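Local coordinates for periplasmic cell division protein (SufI) (Aquifex aeolicus, PDB 6SYY), which is a periplasmic multicopper oxidase, which probably oxidises its substrates with four bound copper ions, at residues 201-206 with 248-253. Residues are numbered along the deposited sequence; the frame is centred on the assembly and turned at random.
Sequences IPLIIQ and YRFRIL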
ATOM      1  N   ILE A 201      -8.011  -7.518 -11.441  1.00 20.88           N
ATOM      2  CA  ILE A 201      -8.215  -6.089 -11.633  1.00 24.54           C
ATOM      3  C   ILE A 201      -7.589  -5.318 -10.475  1.00 31.50           C
ATOM      4  O   ILE A 201      -7.938  -5.554  -9.313  1.00 23.00           O
ATOM      5  CB  ILE A 201      -9.708  -5.744 -11.751  1.00 22.35           C
ATOM      6  CG1 ILE A 201     -10.376  -6.584 -12.850  1.00 20.71           C
ATOM      7  CG2 ILE A 201      -9.895  -4.248 -11.971  1.00 26.26           C
ATOM      8  CD1 ILE A 201      -9.824  -6.356 -14.229  1.00 21.00           C
ATOM      9  N   PRO A 202      -6.684  -4.375 -10.732  1.00 29.54           N
ATOM     10  CA  PRO A 202      -6.215  -3.493  -9.660  1.00 19.03           C
ATOM     11  C   PRO A 202      -7.257  -2.438  -9.338  1.00 19.06           C
ATOM     12  O   PRO A 202      -7.937  -1.917 -10.223  1.00 36.39           O
ATOM     13  CB  PRO A 202      -4.949  -2.857 -10.251  1.00 19.00           C
ATOM     14  CG  PRO A 202      -5.192  -2.858 -11.719  1.00 34.36           C
ATOM     15  CD  PRO A 202      -6.013  -4.093 -12.015  1.00 28.41           C
ATOM     16  N   LEU A 203      -7.377  -2.119  -8.050  1.00 28.48           N
ATOM     17  CA  LEU A 203      -8.255  -1.045  -7.589  1.00 18.91           C
ATOM     18  C   LEU A 203      -7.421  -0.152  -6.674  1.00 28.37           C
ATOM     19  O   LEU A 203      -7.370  -0.351  -5.457  1.00 20.55           O
ATOM     20  CB  LEU A 203      -9.500  -1.591  -6.889  1.00 24.24           C
ATOM     21  CG  LEU A 203     -10.423  -2.532  -7.678  1.00 19.33           C
ATOM     22  CD1 LEU A 203     -11.614  -2.921  -6.826  1.00 19.48           C
ATOM     23  CD2 LEU A 203     -10.892  -1.903  -8.980  1.00 25.04           C
ATOM     24  N   ILE A 204      -6.751   0.830  -7.272  1.00 20.64           N
ATOM     25  CA  ILE A 204      -5.956   1.798  -6.529  1.00 21.88           C
ATOM     26  C   ILE A 204      -6.912   2.909  -6.104  1.00 31.22           C
ATOM     27  O   ILE A 204      -7.259   3.785  -6.899  1.00 26.77           O
ATOM     28  CB  ILE A 204      -4.786   2.322  -7.361  1.00 20.72           C
ATOM     29  CG1 ILE A 204      -3.870   1.155  -7.754  1.00 18.66           C
ATOM     30  CG2 ILE A 204      -4.023   3.401  -6.594  1.00 18.60           C
ATOM     31  CD1 ILE A 204      -3.048   1.397  -9.000  1.00 25.22           C
ATOM     32  N   ILE A 205      -7.350   2.864  -4.849  1.00 26.83           N
ATOM     33  CA  ILE A 205      -8.372   3.781  -4.353  1.00 19.52           C
ATOM     34  C   ILE A 205      -7.702   5.003  -3.740  1.00 23.88           C
ATOM     35  O   ILE A 205      -6.834   4.885  -2.866  1.00 26.23           O
ATOM     36  CB  ILE A 205      -9.294   3.085  -3.340  1.00 19.14           C
ATOM     37  CG1 ILE A 205      -9.863   1.801  -3.942  1.00 19.03           C
ATOM     38  CG2 ILE A 205     -10.420   4.021  -2.924  1.00 24.08           C
ATOM     39  CD1 ILE A 205     -10.819   1.075  -3.023  1.00 24.48           C
ATOM     40  N   GLN A 206      -8.112   6.180  -4.201  1.00 27.12           N
ATOM     41  CA  GLN A 206      -7.531   7.441  -3.773  1.00 19.67           C
ATOM     42  C   GLN A 206      -8.633   8.483  -3.687  1.00 22.52           C
ATOM     43  O   GLN A 206      -9.579   8.469  -4.479  1.00 30.15           O
ATOM     44  CB  GLN A 206      -6.452   7.919  -4.749  1.00 21.11           C
ATOM     45  CG  GLN A 206      -5.317   6.940  -4.978  1.00 25.54           C
ATOM     46  CD  GLN A 206      -4.275   7.499  -5.920  1.00 28.57           C
ATOM     47  OE1 GLN A 206      -3.157   7.818  -5.511  1.00 30.43           O
ATOM     48  NE2 GLN A 206      -4.638   7.636  -7.189  1.00 29.21           N
ATOM     49  N   TYR A 248     -13.893 -12.755  -9.862  1.00 29.61           N
ATOM     50  CA  TYR A 248     -12.927 -11.702 -10.138  1.00 35.23           C
ATOM     51  C   TYR A 248     -11.990 -11.548  -8.950  1.00 31.60           C
ATOM     52  O   TYR A 248     -12.414 -11.634  -7.794  1.00 31.57           O
ATOM     53  CB  TYR A 248     -13.612 -10.363 -10.417  1.00 23.59           C
ATOM     54  CG  TYR A 248     -14.201 -10.243 -11.800  1.00 24.50           C
ATOM     55  CD1 TYR A 248     -15.336 -10.959 -12.154  1.00 24.24           C
ATOM     56  CD2 TYR A 248     -13.628  -9.406 -12.751  1.00 25.07           C
ATOM     57  CE1 TYR A 248     -15.882 -10.856 -13.420  1.00 28.12           C
ATOM     58  CE2 TYR A 248     -14.166  -9.294 -14.021  1.00 32.76           C
ATOM     59  CZ  TYR A 248     -15.294 -10.022 -14.349  1.00 43.62           C
ATOM     60  OH  TYR A 248     -15.844  -9.921 -15.607  1.00 39.12           O
ATOM     61  N   ARG A 249     -10.717 -11.325  -9.240  1.00 26.96           N
ATOM     62  CA  ARG A 249      -9.753 -10.940  -8.224  1.00 19.58           C
ATOM     63  C   ARG A 249      -9.538  -9.436  -8.306  1.00 31.86           C
ATOM     64  O   ARG A 249      -9.241  -8.906  -9.382  1.00 27.15           O
ATOM     65  CB  ARG A 249      -8.429 -11.675  -8.414  1.00 37.27           C
ATOM     66  CG  ARG A 249      -7.316 -11.162  -7.526  1.00 39.20           C
ATOM     67  CD  ARG A 249      -6.064 -11.965  -7.747  1.00 37.20           C
ATOM     68  NE  ARG A 249      -5.055 -11.690  -6.734  1.00 24.92           N
ATOM     69  CZ  ARG A 249      -3.981 -12.446  -6.549  1.00 28.91           C
ATOM     70  NH1 ARG A 249      -3.794 -13.520  -7.310  1.00 28.78           N
ATOM     71  NH2 ARG A 249      -3.099 -12.137  -5.610  1.00 25.66           N
ATOM     72  N   PHE A 250      -9.704  -8.752  -7.180  1.00 28.81           N
ATOM     73  CA  PHE A 250      -9.428  -7.323  -7.097  1.00 30.82           C
ATOM     74  C   PHE A 250      -8.288  -7.097  -6.116  1.00 29.20           C
ATOM     75  O   PHE A 250      -8.353  -7.543  -4.965  1.00 31.08           O
ATOM     76  CB  PHE A 250     -10.671  -6.540  -6.679  1.00 21.66           C
ATOM     77  CG  PHE A 250     -11.813  -6.673  -7.639  1.00 26.42           C
ATOM     78  CD1 PHE A 250     -11.792  -6.006  -8.853  1.00 24.30           C
ATOM     79  CD2 PHE A 250     -12.903  -7.470  -7.334  1.00 23.86           C
ATOM     80  CE1 PHE A 250     -12.841  -6.130  -9.745  1.00 51.45           C
ATOM     81  CE2 PHE A 250     -13.955  -7.597  -8.221  1.00 26.01           C
ATOM     82  CZ  PHE A 250     -13.925  -6.927  -9.429  1.00 35.17           C
ATOM     83  N   ARG A 251      -7.244  -6.417  -6.582  1.00 24.59           N
ATOM     84  CA  ARG A 251      -6.103  -6.034  -5.757  1.00 18.07           C
ATOM     85  C   ARG A 251      -6.349  -4.613  -5.280  1.00 17.44           C
ATOM     86  O   ARG A 251      -6.061  -3.648  -5.993  1.00 24.47           O
ATOM     87  CB  ARG A 251      -4.802  -6.144  -6.538  1.00 18.84           C
ATOM     88  CG  ARG A 251      -4.504  -7.550  -6.994  1.00 23.04           C
ATOM     89  CD  ARG A 251      -3.325  -7.571  -7.929  1.00 20.76           C
ATOM     90  NE  ARG A 251      -3.129  -8.899  -8.500  1.00 27.28           N
ATOM     91  CZ  ARG A 251      -2.227  -9.772  -8.067  1.00 49.14           C
ATOM     92  NH1 ARG A 251      -1.426  -9.462  -7.053  1.00 30.23           N
ATOM     93  NH2 ARG A 251      -2.127 -10.955  -8.653  1.00 24.06           N
ATOM     94  N   ILE A 252      -6.897  -4.486  -4.078  1.00 28.96           N
ATOM     95  CA  ILE A 252      -7.254  -3.176  -3.549  1.00 28.75           C
ATOM     96  C   ILE A 252      -6.021  -2.561  -2.902  1.00 39.16           C
ATOM     97  O   ILE A 252      -5.419  -3.150  -1.999  1.00 33.06           O
ATOM     98  CB  ILE A 252      -8.415  -3.277  -2.553  1.00 26.29           C
ATOM     99  CG1 ILE A 252      -9.642  -3.886  -3.237  1.00 21.60           C
ATOM    100  CG2 ILE A 252      -8.726  -1.903  -1.981  1.00 18.08           C
ATOM    101  CD1 ILE A 252     -10.740  -4.267  -2.285  1.00 16.99           C
ATOM    102  N   LEU A 253      -5.635  -1.384  -3.375  1.00 20.14           N
ATOM    103  CA  LEU A 253      -4.506  -0.645  -2.830  1.00 23.22           C
ATOM    104  C   LEU A 253      -5.010   0.723  -2.406  1.00 30.49           C
ATOM    105  O   LEU A 253      -5.502   1.491  -3.241  1.00 27.68           O
ATOM    106  CB  LEU A 253      -3.378  -0.520  -3.861  1.00 31.49           C
ATOM    107  CG  LEU A 253      -2.054   0.099  -3.407  1.00 26.65           C
ATOM    108  CD1 LEU A 253      -0.919  -0.445  -4.255  1.00 54.71           C
ATOM    109  CD2 LEU A 253      -2.078   1.617  -3.489  1.00 18.05           C
TER
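I201 and L203 pair with F250 and I252 in a parallel beta-strand contact of the second cupredoxin-like domain, as expected of a multicopper oxidase. Five backbone bonds link the strands, alternating in direction: the N-H groups of I201, L203 and I205 are given to the carbonyls of R249, R251 and L253, while those of R251 and L253 return to I201 O and L203 O. L203 N to R251 O is nearly straight, 2.9 Å at 173°, with the donor above the carbonyl plane. On the apolar face, F250 CD1 meets I201 CB (3.6 Å) and L203 CD1 (3.7 Å), both obliquely to the ring. L203 reaches there with CG anti to its carbonyl carbon (chi1 -59°). Further along, I205 CD1 lies beside I252 CG2 at 3.8 Å, with L263 touching both residues. The opposite face carries P202, I204, R251 and L253; M177 of strand 176-181 packs on P202, R251 and L253. The L253 side chain comes to about 8 Å from a bound copper ion and about 7 Å from that of its ligand H159, placing this end of the strand pair close to the copper cluster. R251 NE forms a salt bridge to D200 and NH1 a hydrogen bond to T155; R249 forms salt bridges to E185 (NH1) and D302 (NH2). The two guanidiniums lie face to face, R251 NH2 3.2 Å above the R249 plane, over its centre.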